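Local structure of PA14 domain-containing protein (Clostridium clariflavum, 6QDI) at residues T62-R67 against E122-S127; R72-N77 against D105-Y110; K78-K83 against G94-E99. The protein binds calcium and, as the tandem PA14 region of an RsgI-type anti-sigma factor, probably senses biomass sugars outside the cell. All blocks are in the same frame, centred on the assembly; numbering follows the deposited sequence. Where two conformers were deposited one is given.

Interaction 1: T62-R67 against E122-S127; sequences TFYISR and EWSSAS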
loop_
_atom_site.group_PDB
_atom_site.type_symbol
_atom_site.label_atom_id
_atom_site.label_comp_id
_atom_site.label_asym_id
_atom_site.label_seq_id
_atom_site.Cartn_x
_atom_site.Cartn_y
_atom_site.Cartn_z
ATOM N N THR A 62 12.881 -26.217 -7.503
ATOM C CA THR A 62 13.031 -24.918 -8.149
ATOM C C THR A 62 11.700 -24.209 -8.136
ATOM O O THR A 62 10.677 -24.835 -8.450
ATOM C CB THR A 62 13.507 -25.063 -9.601
ATOM O OG1 THR A 62 14.749 -25.773 -9.604
ATOM C CG2 THR A 62 13.725 -23.708 -10.252
ATOM N N PHE A 63 11.704 -22.942 -7.698
ATOM C CA PHE A 63 10.545 -22.068 -7.784
ATOM C C PHE A 63 10.766 -21.067 -8.900
ATOM O O PHE A 63 11.885 -20.517 -9.005
ATOM C CB PHE A 63 10.287 -21.357 -6.438
ATOM C CG PHE A 63 9.819 -22.332 -5.375
ATOM C CD1 PHE A 63 10.732 -23.046 -4.590
ATOM C CD2 PHE A 63 8.486 -22.591 -5.204
ATOM C CE1 PHE A 63 10.297 -23.997 -3.692
ATOM C CE2 PHE A 63 8.050 -23.502 -4.289
ATOM C CZ PHE A 63 8.941 -24.202 -3.513
ATOM N N TYR A 64 9.745 -20.868 -9.722
ATOM C CA TYR A 64 9.806 -19.966 -10.845
ATOM C C TYR A 64 8.779 -18.866 -10.621
ATOM O O TYR A 64 7.613 -19.162 -10.309
ATOM C CB TYR A 64 9.453 -20.666 -12.166
ATOM C CG TYR A 64 10.192 -21.953 -12.428
ATOM C CD1 TYR A 64 9.806 -23.137 -11.827
ATOM C CD2 TYR A 64 11.254 -21.998 -13.308
ATOM C CE1 TYR A 64 10.450 -24.341 -12.096
ATOM C CE2 TYR A 64 11.912 -23.204 -13.594
ATOM C CZ TYR A 64 11.537 -24.339 -12.950
ATOM O OH TYR A 64 12.207 -25.510 -13.248
ATOM N N ILE A 65 9.186 -17.629 -10.869
ATOM C CA ILE A 65 8.294 -16.508 -10.848
ATOM C C ILE A 65 8.304 -15.787 -12.181
ATOM O O ILE A 65 9.353 -15.499 -12.735
ATOM C CB ILE A 65 8.626 -15.587 -9.676
ATOM C CG1 ILE A 65 8.197 -16.296 -8.364
ATOM C CG2 ILE A 65 7.845 -14.287 -9.772
ATOM C CD1 ILE A 65 8.286 -15.586 -7.051
ATOM N N SER A 66 7.097 -15.494 -12.669
ATOM C CA SER A 66 6.846 -14.510 -13.730
ATOM C C SER A 66 6.219 -13.309 -13.046
ATOM O O SER A 66 5.275 -13.493 -12.263
ATOM C CB SER A 66 5.880 -15.109 -14.767
ATOM O OG SER A 66 6.338 -16.346 -15.264
ATOM N N ARG A 67 6.733 -12.100 -13.311
ATOM C CA ARG A 67 6.332 -10.951 -12.512
ATOM C C ARG A 67 6.285 -9.674 -13.342
ATOM O O ARG A 67 7.170 -9.391 -14.161
ATOM C CB ARG A 67 7.301 -10.732 -11.346
ATOM C CG ARG A 67 8.729 -10.378 -11.784
ATOM C CD ARG A 67 9.726 -10.243 -10.682
ATOM N NE ARG A 67 11.019 -9.822 -11.177
ATOM C CZ ARG A 67 11.420 -8.578 -11.336
ATOM N NH1 ARG A 67 12.658 -8.349 -11.748
ATOM N NH2 ARG A 67 10.609 -7.555 -11.053
ATOM N N GLU A 122 5.362 -21.000 -9.950
ATOM C CA GLU A 122 5.482 -22.405 -10.359
ATOM C C GLU A 122 6.557 -23.073 -9.549
ATOM O O GLU A 122 7.431 -22.424 -8.938
ATOM C CB GLU A 122 5.829 -22.506 -11.867
ATOM C CG GLU A 122 4.754 -21.950 -12.785
ATOM C CD GLU A 122 5.290 -21.854 -14.179
ATOM O OE1 GLU A 122 5.885 -20.818 -14.500
ATOM O OE2 GLU A 122 5.246 -22.872 -14.911
ATOM N N TRP A 123 6.554 -24.411 -9.599
ATOM C CA TRP A 123 7.634 -25.213 -9.022
ATOM C C TRP A 123 7.957 -26.400 -9.926
ATOM O O TRP A 123 7.178 -26.791 -10.784
ATOM C CB TRP A 123 7.348 -25.661 -7.569
ATOM C CG TRP A 123 6.191 -26.591 -7.337
ATOM C CD1 TRP A 123 5.334 -27.138 -8.268
ATOM C CD2 TRP A 123 5.823 -27.134 -6.082
ATOM N NE1 TRP A 123 4.418 -27.931 -7.632
ATOM C CE2 TRP A 123 4.700 -27.951 -6.287
ATOM C CE3 TRP A 123 6.300 -26.958 -4.795
ATOM C CZ2 TRP A 123 4.067 -28.612 -5.236
ATOM C CZ3 TRP A 123 5.681 -27.620 -3.754
ATOM C CH2 TRP A 123 4.567 -28.415 -3.972
ATOM N N SER A 124 9.158 -26.944 -9.728
ATOM C CA SER A 124 9.535 -28.230 -10.300
ATOM C C SER A 124 10.541 -28.896 -9.344
ATOM O O SER A 124 11.171 -28.268 -8.485
ATOM C CB SER A 124 10.153 -28.076 -11.682
ATOM O OG SER A 124 11.430 -27.475 -11.628
ATOM N N SER A 125 10.694 -30.193 -9.540
ATOM C CA SER A 125 11.761 -30.967 -8.906
ATOM C C SER A 125 11.989 -32.197 -9.768
ATOM O O SER A 125 11.294 -32.390 -10.775
ATOM C CB SER A 125 11.360 -31.332 -7.488
ATOM O OG SER A 125 10.348 -32.331 -7.412
ATOM N N ALA A 126 12.889 -33.077 -9.367
ATOM C CA ALA A 126 13.109 -34.308 -10.151
ATOM C C ALA A 126 11.830 -35.060 -10.398
ATOM O O ALA A 126 11.603 -35.547 -11.538
ATOM C CB ALA A 126 14.118 -35.179 -9.463
ATOM N N SER A 127 10.959 -35.134 -9.400
ATOM C CA SER A 127 9.698 -35.866 -9.511
ATOM C C SER A 127 8.459 -34.996 -9.718
ATOM O O SER A 127 7.346 -35.510 -9.822
ATOM C CB SER A 127 9.500 -36.717 -8.255
ATOM O OG SER A 127 10.606 -37.597 -8.067
#
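Tyr64 has CG anti to its carbonyl carbon (chi1 -50°), and Ser124 holds OG between its own backbone N and carbonyl carbon (chi1 70°); together these torsions set the phenol with one edge along the backbone of 122-124 and turn the serine to meet it. Tyr64 OH and Ser124 OG stand 2.7 Å apart in a hydrogen bond whose donor could be either hydroxyl. The serine oxygen also sits at the ring edge, 3.3 Å from Tyr64 CE1, and the backbone of 122-124 follows that edge close to the ring plane. Thr62 CG2 lies over one face of the phenol, offset toward the rim. Near the base of the ring, Glu122 CB approaches Tyr64 CD1 at 4.0 Å, while the carboxylate of Glu122 forms a salt bridge with Arg130, which also makes a cation-pi contact with Tyr64.

Phe63 and Trp123 occupy the other face of the sheet as a non-hydrogen-bonded pair. Their side chains run side by side in the same direction, and Phe63 CE2 is 3.9 Å from Trp123 CE3. Phe63 goes on to meet Leu73 and Ile75 of the facing sheet.

Antiparallel hydrogen-bonded pairs, Thr62 with Ser124 and Tyr64 with Glu122, flank this aromatic pair. The bond from Glu122 N to Tyr64 O is 2.9 Å long. Glu122 O, which accepts from Tyr64 N, also takes a CA-H contact from Phe63 CA at 3.3 Å.

The chemistry thus differs across the two faces: one is held by a hydroxyl pair and a shared arginine, which probably limit the rotation of the phenol, whereas the other presents buried aromatic carbon to the interior of the PA14 domain.

Interaction 2: R72-N77 against D105-Y110; sequences RLWIDN and DIKLEY
Lys107 lies over a face of Trp74. Its chain leaves extended and then bends at chi3 (56°), which brings CE to 3.5 Å from the centroid of the six-membered ring of Trp74 in a CH-pi contact. Lys107 NZ follows at 4.2 Å from that centroid, only 5° off the ring normal, a cation-pi geometry. Glu109 takes the edge of the indole instead: its OE1 is 3.4 Å from Trp74 CH2, with the carboxylate plane turned 74° from the ring. A water joins Glu109 OE1 to Arg72 NH1, while Arg48 holds Glu109 OE2 and Asp82 holds Arg72 NE.

On the reverse face, Leu73 CD1 packs 4.1 Å from Leu108 CD1, and Ile75 CD1 meets Ile106 CD1 at 3.7 Å, the two isoleucines lying side by side.

At the turn, Asn77 ND2 donates to the anti lone pair of Asp105 OD2 at 2.9 Å, and Lys52 pairs with Asp105 OD1. Asp76 and Asn77 both have positive phi and psi, consistent with a type I' turn. The whole is a tight beta hairpin, 71-75 to 78-83, docked antiparallel on strand 104-113 through bonds such as Trp74 N to Lys107 O (2.8 Å), in a sheet of the PA14 beta-sandwich.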
loop_
_atom_site.group_PDB
_atom_site.type_symbol
_atom_site.label_atom_id
_atom_site.label_comp_id
_atom_site.label_asym_id
_atom_site.label_seq_id
_atom_site.Cartn_x
_atom_site.Cartn_y
_atom_site.Cartn_z
ATOM N N ARG A 72 9.327 -10.621 -3.996
ATOM C CA ARG A 72 10.230 -11.312 -3.081
ATOM C C ARG A 72 9.537 -12.596 -2.667
ATOM O O ARG A 72 8.382 -12.585 -2.287
ATOM C CB ARG A 72 10.571 -10.468 -1.839
ATOM C CG ARG A 72 11.493 -9.285 -2.148
ATOM C CD ARG A 72 12.168 -8.690 -0.952
ATOM N NE ARG A 72 13.141 -7.629 -1.297
ATOM C CZ ARG A 72 12.970 -6.317 -1.087
ATOM N NH1 ARG A 72 11.790 -5.842 -0.588
ATOM N NH2 ARG A 72 13.961 -5.467 -1.412
ATOM N N LEU A 73 10.294 -13.712 -2.685
ATOM C CA LEU A 73 9.786 -15.028 -2.280
ATOM C C LEU A 73 10.658 -15.639 -1.210
ATOM O O LEU A 73 11.845 -15.813 -1.450
ATOM C CB LEU A 73 9.710 -15.986 -3.441
ATOM C CG LEU A 73 9.266 -17.436 -3.112
ATOM C CD1 LEU A 73 7.826 -17.496 -2.675
ATOM C CD2 LEU A 73 9.486 -18.338 -4.309
ATOM N N TRP A 74 10.045 -15.951 -0.076
ATOM C CA TRP A 74 10.695 -16.684 1.004
ATOM C C TRP A 74 10.048 -18.058 1.099
ATOM O O TRP A 74 8.821 -18.179 1.187
ATOM C CB TRP A 74 10.534 -15.996 2.378
ATOM C CG TRP A 74 11.147 -14.669 2.633
ATOM C CD1 TRP A 74 12.261 -14.424 3.380
ATOM C CD2 TRP A 74 10.664 -13.379 2.243
ATOM N NE1 TRP A 74 12.496 -13.096 3.479
ATOM C CE2 TRP A 74 11.561 -12.422 2.765
ATOM C CE3 TRP A 74 9.581 -12.936 1.474
ATOM C CZ2 TRP A 74 11.366 -11.056 2.604
ATOM C CZ3 TRP A 74 9.398 -11.562 1.297
ATOM C CH2 TRP A 74 10.277 -10.647 1.875
ATOM N N ILE A 75 10.887 -19.102 1.143
ATOM C CA ILE A 75 10.438 -20.469 1.412
ATOM C C ILE A 75 11.246 -20.924 2.621
ATOM O O ILE A 75 12.450 -20.757 2.634
ATOM C CB ILE A 75 10.696 -21.429 0.222
ATOM C CG1 ILE A 75 9.970 -20.982 -1.060
ATOM C CG2 ILE A 75 10.322 -22.854 0.622
ATOM C CD1 ILE A 75 8.472 -21.105 -0.995
ATOM N N ASP A 76 10.585 -21.470 3.630
ATOM C CA ASP A 76 11.256 -21.900 4.852
ATOM C C ASP A 76 12.051 -20.761 5.476
ATOM O O ASP A 76 13.154 -20.949 6.019
ATOM C CB ASP A 76 12.175 -23.098 4.586
ATOM C CG ASP A 76 12.691 -23.754 5.870
ATOM O OD1 ASP A 76 11.943 -23.778 6.866
ATOM O OD2 ASP A 76 13.819 -24.239 5.857
ATOM N N ASN A 77 11.520 -19.552 5.363
ATOM C CA ASN A 77 12.132 -18.343 5.882
ATOM C C ASN A 77 13.460 -17.983 5.229
ATOM O O ASN A 77 14.194 -17.106 5.730
ATOM C CB ASN A 77 12.182 -18.369 7.407
ATOM C CG ASN A 77 10.800 -18.617 7.988
ATOM O OD1 ASN A 77 9.919 -17.791 7.867
ATOM N ND2 ASN A 77 10.586 -19.818 8.560
ATOM N N ASP A 105 7.027 -22.579 5.925
ATOM C CA ASP A 105 6.544 -21.241 5.720
ATOM C C ASP A 105 6.752 -20.813 4.265
ATOM O O ASP A 105 7.761 -21.161 3.642
ATOM C CB ASP A 105 7.284 -20.286 6.626
ATOM C CG ASP A 105 6.925 -20.499 8.084
ATOM O OD1 ASP A 105 5.719 -20.646 8.370
ATOM O OD2 ASP A 105 7.817 -20.473 8.902
ATOM N N ILE A 106 5.811 -20.026 3.771
ATOM C CA ILE A 106 5.932 -19.385 2.475
ATOM C C ILE A 106 5.423 -17.955 2.671
ATOM O O ILE A 106 4.369 -17.726 3.267
ATOM C CB ILE A 106 5.196 -20.132 1.323
ATOM C CG1 ILE A 106 5.296 -19.344 0.019
ATOM C CG2 ILE A 106 3.759 -20.449 1.685
ATOM C CD1 ILE A 106 4.911 -20.175 -1.186
ATOM N N LYS A 107 6.169 -17.002 2.103
ATOM C CA LYS A 107 5.764 -15.596 2.028
ATOM C C LYS A 107 6.139 -15.080 0.668
ATOM O O LYS A 107 7.300 -15.266 0.238
ATOM C CB LYS A 107 6.445 -14.782 3.137
ATOM C CG LYS A 107 6.111 -13.300 3.061
ATOM C CD LYS A 107 6.603 -12.497 4.262
ATOM C CE LYS A 107 8.073 -12.596 4.535
ATOM N NZ LYS A 107 8.467 -11.740 5.688
ATOM N N LEU A 108 5.213 -14.454 -0.035
ATOM C CA LEU A 108 5.486 -13.896 -1.343
ATOM C C LEU A 108 4.933 -12.474 -1.315
ATOM O O LEU A 108 3.740 -12.282 -1.101
ATOM C CB LEU A 108 4.840 -14.721 -2.445
ATOM C CG LEU A 108 5.310 -14.431 -3.898
ATOM C CD1 LEU A 108 4.930 -15.577 -4.818
ATOM C CD2 LEU A 108 4.782 -13.166 -4.513
ATOM N N GLU A 109 5.818 -11.501 -1.548
ATOM C CA GLU A 109 5.437 -10.105 -1.651
ATOM C C GLU A 109 5.552 -9.657 -3.113
ATOM O O GLU A 109 6.462 -10.087 -3.825
ATOM C CB GLU A 109 6.320 -9.260 -0.740
ATOM C CG GLU A 109 6.012 -9.492 0.719
ATOM C CD GLU A 109 6.941 -8.846 1.719
ATOM O OE1 GLU A 109 7.930 -8.203 1.321
ATOM O OE2 GLU A 109 6.613 -8.927 2.922
ATOM N N TYR A 110 4.631 -8.795 -3.526
ATOM C CA TYR A 110 4.489 -8.428 -4.931
ATOM C C TYR A 110 4.046 -6.968 -5.033
ATOM O O TYR A 110 3.246 -6.511 -4.198
ATOM C CB TYR A 110 3.393 -9.350 -5.548
ATOM C CG TYR A 110 2.842 -8.793 -6.838
ATOM C CD1 TYR A 110 3.507 -8.947 -8.041
ATOM C CD2 TYR A 110 1.706 -7.993 -6.827
ATOM C CE1 TYR A 110 3.047 -8.335 -9.195
ATOM C CE2 TYR A 110 1.262 -7.331 -7.958
ATOM C CZ TYR A 110 1.948 -7.497 -9.146
ATOM O OH TYR A 110 1.491 -6.848 -10.261
HETATM O O HOH W 1 9.219 -6.786 -0.463
HETATM O O HOH W 2 9.390 -23.185 7.526
HETATM O O HOH W 3 9.127 -18.499 4.254
HETATM O O HOH W 4 7.695 -17.342 9.247
#

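Interaction 3: K78-K83 against G94-E99; sequences KLIIDK and GKIYLE
The short segments of strands 78-83 and 94-98 run almost antiparallel, at 173°, yet their axes come no closer than 6.1 Å and no hydrogen bond links them. The nearest backbones are those of Ile80 and Gly94, where Gly94 CA offers a CA-H contact to Ile80 O at 3.6 Å. Because glycine has no side chain, the carbonyl of Ile80 can come up to this position directly.

Ile80 makes the largest side-chain contribution. With CG1 between the backbone N and the carbonyl carbon (chi1 63°), its CD1 lies by the Gly94-Lys95 peptide, 4.0 Å from Gly94 O, and ends 4.3 Å from Ile96 CG2. The other branch, Ile80 CG2, comes to 4.1 Å from Lys95 O. Ile81 touches with its longer branch: CG1 lies 3.7 Å from Gly94 N. At the far end the contact is looser, with Lys78 CB 4.4 Å from Ile96 CD1.

Ile80 and Ile81 both face Leu73 of strand 71-75, a classic beta bulge, which the psi of Ile80 (-18°) supports; this is consistent with both reaching Gly94. The hydrogen bonds of these strands go to other neighbours: Ile80 and Ile81 bond to Leu73, whereas Gly94 bonds to Phe63 and Ile96 to Tyr61. The contact therefore joins two different sheets, a bulged strand of one meeting a strand of the other along one side of the PA14 beta-sandwich.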
loop_
_atom_site.group_PDB
_atom_site.type_symbol
_atom_site.label_atom_id
_atom_site.label_comp_id
_atom_site.label_asym_id
_atom_site.label_seq_id
_atom_site.Cartn_x
_atom_site.Cartn_y
_atom_site.Cartn_z
ATOM N N LYS A 78 13.743 -18.533 4.049
ATOM C CA LYS A 78 14.906 -18.179 3.295
ATOM C C LYS A 78 14.424 -17.376 2.081
ATOM O O LYS A 78 13.550 -17.853 1.321
ATOM C CB LYS A 78 15.675 -19.401 2.845
ATOM C CG LYS A 78 16.935 -19.043 2.074
ATOM C CD LYS A 78 17.831 -20.243 1.731
ATOM C CE LYS A 78 18.719 -20.695 2.872
ATOM N NZ LYS A 78 19.747 -19.700 3.333
ATOM N N LEU A 79 14.998 -16.186 1.853
ATOM C CA LEU A 79 14.652 -15.368 0.687
ATOM C C LEU A 79 15.364 -15.955 -0.517
ATOM O O LEU A 79 16.563 -15.785 -0.681
ATOM C CB LEU A 79 15.084 -13.930 0.962
ATOM C CG LEU A 79 14.814 -12.890 -0.107
ATOM C CD1 LEU A 79 13.339 -12.833 -0.512
ATOM C CD2 LEU A 79 15.290 -11.517 0.366
ATOM N N ILE A 80 14.621 -16.623 -1.390
ATOM C CA ILE A 80 15.221 -17.334 -2.523
ATOM C C ILE A 80 15.028 -16.614 -3.847
ATOM O O ILE A 80 15.737 -16.916 -4.774
ATOM C CB ILE A 80 14.746 -18.792 -2.630
ATOM C CG1 ILE A 80 13.246 -18.919 -2.891
ATOM C CG2 ILE A 80 15.194 -19.577 -1.410
ATOM C CD1 ILE A 80 12.825 -20.312 -3.307
ATOM N N ILE A 81 14.074 -15.677 -3.947
ATOM C CA ILE A 81 13.952 -14.805 -5.100
ATOM C C ILE A 81 13.803 -13.381 -4.563
ATOM O O ILE A 81 12.828 -13.089 -3.877
ATOM C CB ILE A 81 12.761 -15.171 -6.028
ATOM C CG1 ILE A 81 12.938 -16.571 -6.604
ATOM C CG2 ILE A 81 12.637 -14.145 -7.146
ATOM C CD1 ILE A 81 11.756 -17.091 -7.401
ATOM N N ASP A 82 14.790 -12.553 -4.846
ATOM C CA ASP A 82 14.817 -11.174 -4.328
ATOM C C ASP A 82 14.866 -10.231 -5.513
ATOM O O ASP A 82 15.943 -9.885 -6.007
ATOM C CB ASP A 82 16.031 -10.989 -3.421
ATOM C CG ASP A 82 16.063 -9.629 -2.737
ATOM O OD1 ASP A 82 15.100 -8.835 -2.931
ATOM O OD2 ASP A 82 17.033 -9.346 -2.001
ATOM N N LYS A 83 13.684 -9.859 -6.002
ATOM C CA LYS A 83 13.546 -9.141 -7.276
ATOM C C LYS A 83 12.525 -8.017 -7.149
ATOM O O LYS A 83 11.556 -7.927 -7.899
ATOM C CB LYS A 83 13.211 -10.116 -8.416
ATOM C CG LYS A 83 14.334 -11.123 -8.712
ATOM C CD LYS A 83 15.536 -10.465 -9.379
ATOM C CE LYS A 83 16.645 -11.472 -9.456
ATOM N NZ LYS A 83 17.865 -10.930 -10.025
ATOM N N GLY A 94 14.543 -19.602 -7.986
ATOM C CA GLY A 94 15.310 -19.867 -6.769
ATOM C C GLY A 94 15.139 -21.341 -6.422
ATOM O O GLY A 94 14.096 -21.946 -6.702
ATOM N N LYS A 95 16.169 -21.916 -5.790
ATOM C CA LYS A 95 16.175 -23.348 -5.474
ATOM C C LYS A 95 16.298 -23.546 -3.975
ATOM O O LYS A 95 16.957 -22.732 -3.292
ATOM C CB LYS A 95 17.341 -24.029 -6.189
ATOM C CG LYS A 95 17.185 -24.049 -7.701
ATOM C CD LYS A 95 18.206 -24.946 -8.363
ATOM C CE LYS A 95 19.521 -24.234 -8.531
ATOM N NZ LYS A 95 20.329 -24.953 -9.555
ATOM N N ILE A 96 15.702 -24.628 -3.479
ATOM C CA ILE A 96 15.805 -24.988 -2.056
ATOM C C ILE A 96 15.458 -26.469 -1.871
ATOM O O ILE A 96 14.520 -26.978 -2.511
ATOM C CB ILE A 96 14.892 -24.097 -1.175
ATOM C CG1 ILE A 96 15.099 -24.391 0.320
ATOM C CG2 ILE A 96 13.440 -24.183 -1.590
ATOM C CD1 ILE A 96 14.531 -23.296 1.188
ATOM N N TYR A 97 16.231 -27.167 -1.042
ATOM C CA TYR A 97 15.959 -28.543 -0.693
ATOM C C TYR A 97 14.839 -28.618 0.339
ATOM O O TYR A 97 14.899 -27.929 1.346
ATOM C CB TYR A 97 17.214 -29.188 -0.126
ATOM C CG TYR A 97 16.991 -30.638 0.094
ATOM C CD1 TYR A 97 17.094 -31.519 -0.959
ATOM C CD2 TYR A 97 16.591 -31.107 1.315
ATOM C CE1 TYR A 97 16.856 -32.845 -0.787
ATOM C CE2 TYR A 97 16.343 -32.444 1.497
ATOM C CZ TYR A 97 16.463 -33.297 0.421
ATOM O OH TYR A 97 16.259 -34.656 0.532
ATOM N N LEU A 98 13.827 -29.449 0.091
ATOM C CA LEU A 98 12.700 -29.625 0.994
ATOM C C LEU A 98 12.477 -31.116 1.223
ATOM O O LEU A 98 12.863 -31.937 0.383
ATOM C CB LEU A 98 11.444 -28.958 0.462
ATOM C CG LEU A 98 11.552 -27.471 0.087
ATOM C CD1 LEU A 98 10.289 -27.026 -0.610
ATOM C CD2 LEU A 98 11.765 -26.629 1.317
ATOM N N GLU A 99 11.857 -31.430 2.354
ATOM C CA GLU A 99 11.532 -32.787 2.739
ATOM C C GLU A 99 10.064 -33.110 2.486
ATOM O O GLU A 99 9.147 -32.339 2.808
ATOM C CB GLU A 99 11.805 -32.979 4.237
ATOM C CG GLU A 99 13.262 -32.833 4.635
ATOM C CD GLU A 99 13.528 -33.203 6.101
ATOM O OE1 GLU A 99 13.648 -34.330 6.393
ATOM O OE2 GLU A 99 13.622 -32.200 6.867
#

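Overall arrangement
All three contacts belong to the first of the two PA14 domains. Interaction 1 sits in one sheet and interaction 2 in the sheet facing it, their centres about 14 Å apart; interaction 3 bridges the two sheets, its centre about 8 Å from that of interaction 2 and about 10 Å from that of interaction 1. In sequence they are enclosed one within another: 62-67, 72-77 and 78-83 lead out, then 94-99, 105-110 and 122-127 return in reverse order. Between the sheets, Phe63 meets Leu73 and Ile80 in one shared apolar interior. Interactions 1 and 3 lie away from the calcium sites; Leu108 of interaction 2 is about 11 Å, side chain to side chain, from the calcium ligand Asn69.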